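Local coordinates for sensor protein (Rhodopseudomonas palustris, PDB 2OOL) that senses light as a bacteriophytochrome, binding a biliverdin chromophore in this domain and probably passing the signal to a histidine kinase in the full-length protein, at residues 81-86 and 108-113. Sequence-based numbering, arbitrary orientation.
Sequences YLTAAS and DVVTPD
Tyr81 to Thr83 runs antiparallel to Asp108 to Val110 in a single beta bridge, whose non-hydrogen-bonded pair, Leu82 and Val109, has its CA atoms 4.5 Å apart. Two backbone bonds flank that pair. Val110 N gives its hydrogen to Tyr81 O at 2.9 Å, arriving 50° above the carbonyl plane, while Thr83 N reaches Asp108 O at 3.1 Å, almost in line with the carbonyl. The CA-H of Val109 also points at Tyr81 O, with CA and O 3.2 Å apart, so this oxygen faces two donors.

On one face, the methyl CG2 of Thr83 touches both Asp108 CB, at 3.7 Å, and Val110 CG2, at 3.8 Å. On the other, Leu82 CD2 only loosely approaches Val109 CG2.

Thr83 is the N-cap of helix 84-94, and its OG1 shares a hydrogen bond of 3.0 Å with Ser86 OG. Ser86 OG, anti to its own carbonyl carbon (chi1 -71°), also accepts Asp108 N at 2.9 Å, nearly straight at 168°. One buried hydroxyl thus joins the first helical turn to the strand backbone and to the cap. An alanine in place of Ser86 would probably deprive Asp108 N of its acceptor and cost the Thr83 hydroxyl its bond to the Ser86 side chain. A water donates to Asp108 OD2, whereas OD1 forms a salt bridge with Arg106.

Strand 105-111 is outermost in the antiparallel sheet of the PAS domain, and the residues leading into helix 84-94 run along its edge. Its other side pairs with strand 114-125, where Val109 bonds through its backbone to Arg116. On the face that carries the Val109 side chain, Leu66 of helix 62-66 touches this valine and also the side chain of Tyr81.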
# COMPACT_ATOMS: atom_id res chain seq x y z
N TYR A 81 -23.79 3.93 -23.65
CA TYR A 81 -22.64 3.10 -24.01
C TYR A 81 -21.96 2.44 -22.80
O TYR A 81 -20.86 1.93 -22.93
CB TYR A 81 -21.61 3.94 -24.72
CG TYR A 81 -22.18 4.80 -25.78
CD1 TYR A 81 -22.45 6.14 -25.52
CD2 TYR A 81 -22.44 4.29 -27.05
CE1 TYR A 81 -23.00 6.95 -26.48
CE2 TYR A 81 -22.99 5.10 -28.03
CZ TYR A 81 -23.26 6.44 -27.73
OH TYR A 81 -23.80 7.30 -28.66
N LEU A 82 -22.61 2.48 -21.65
CA LEU A 82 -22.12 1.83 -20.46
C LEU A 82 -23.09 0.73 -20.09
O LEU A 82 -24.23 0.74 -20.52
CB LEU A 82 -22.03 2.81 -19.29
CG LEU A 82 -21.24 4.10 -19.45
CD1 LEU A 82 -21.31 4.93 -18.20
CD2 LEU A 82 -19.76 3.76 -19.80
N THR A 83 -22.64 -0.23 -19.29
CA THR A 83 -23.53 -1.24 -18.72
C THR A 83 -24.33 -0.53 -17.64
O THR A 83 -23.93 0.51 -17.17
CB THR A 83 -22.73 -2.43 -18.10
OG1 THR A 83 -21.91 -1.98 -17.01
CG2 THR A 83 -21.82 -3.06 -19.16
N ALA A 84 -25.44 -1.12 -17.24
CA ALA A 84 -26.28 -0.58 -16.18
C ALA A 84 -25.51 -0.36 -14.91
O ALA A 84 -25.51 0.74 -14.38
CB ALA A 84 -27.48 -1.49 -15.94
N ALA A 85 -24.82 -1.38 -14.42
CA ALA A 85 -23.96 -1.22 -13.23
C ALA A 85 -22.96 -0.08 -13.34
O ALA A 85 -22.69 0.58 -12.34
CB ALA A 85 -23.21 -2.51 -12.92
N SER A 86 -22.38 0.13 -14.53
CA SER A 86 -21.35 1.16 -14.74
C SER A 86 -22.00 2.56 -14.79
O SER A 86 -21.45 3.49 -14.24
CB SER A 86 -20.56 0.92 -16.04
OG SER A 86 -19.71 -0.21 -15.91
N ASP A 108 -17.44 -0.42 -17.66
CA ASP A 108 -17.57 -1.32 -18.78
C ASP A 108 -18.36 -0.62 -19.87
O ASP A 108 -19.51 -0.22 -19.63
CB ASP A 108 -18.28 -2.62 -18.32
CG ASP A 108 -17.41 -3.46 -17.33
OD1 ASP A 108 -16.19 -3.38 -17.38
OD2 ASP A 108 -17.93 -4.21 -16.48
N VAL A 109 -17.75 -0.48 -21.04
CA VAL A 109 -18.33 0.16 -22.22
C VAL A 109 -18.88 -0.94 -23.13
O VAL A 109 -18.20 -1.95 -23.36
CB VAL A 109 -17.24 0.92 -22.99
CG1 VAL A 109 -17.72 1.53 -24.29
CG2 VAL A 109 -16.59 1.98 -22.09
N VAL A 110 -20.13 -0.77 -23.61
CA VAL A 110 -20.76 -1.71 -24.54
C VAL A 110 -20.45 -1.25 -25.96
O VAL A 110 -20.85 -0.16 -26.34
CB VAL A 110 -22.24 -1.82 -24.24
CG1 VAL A 110 -22.91 -2.85 -25.15
CG2 VAL A 110 -22.46 -2.18 -22.76
N THR A 111 -19.64 -2.01 -26.69
CA THR A 111 -19.17 -1.66 -28.03
C THR A 111 -19.74 -2.67 -29.00
O THR A 111 -20.19 -3.76 -28.60
CB THR A 111 -17.57 -1.64 -28.16
OG1 THR A 111 -17.04 -2.95 -28.31
CG2 THR A 111 -16.85 -0.95 -26.99
N PRO A 112 -19.71 -2.37 -30.31
CA PRO A 112 -20.28 -3.33 -31.26
C PRO A 112 -19.48 -4.64 -31.29
O PRO A 112 -20.02 -5.66 -31.68
CB PRO A 112 -20.19 -2.61 -32.61
CG PRO A 112 -19.93 -1.17 -32.29
CD PRO A 112 -19.14 -1.20 -31.01
N ASP A 113 -18.22 -4.58 -30.89
CA ASP A 113 -17.31 -5.73 -30.87
C ASP A 113 -17.12 -6.28 -29.44
O ASP A 113 -16.03 -6.71 -29.08
CB ASP A 113 -15.92 -5.31 -31.44
CG ASP A 113 -16.02 -4.31 -32.64
OD1 ASP A 113 -16.75 -4.61 -33.64
OD2 ASP A 113 -15.35 -3.24 -32.58
O HOH W 1 -20.53 -3.63 -15.66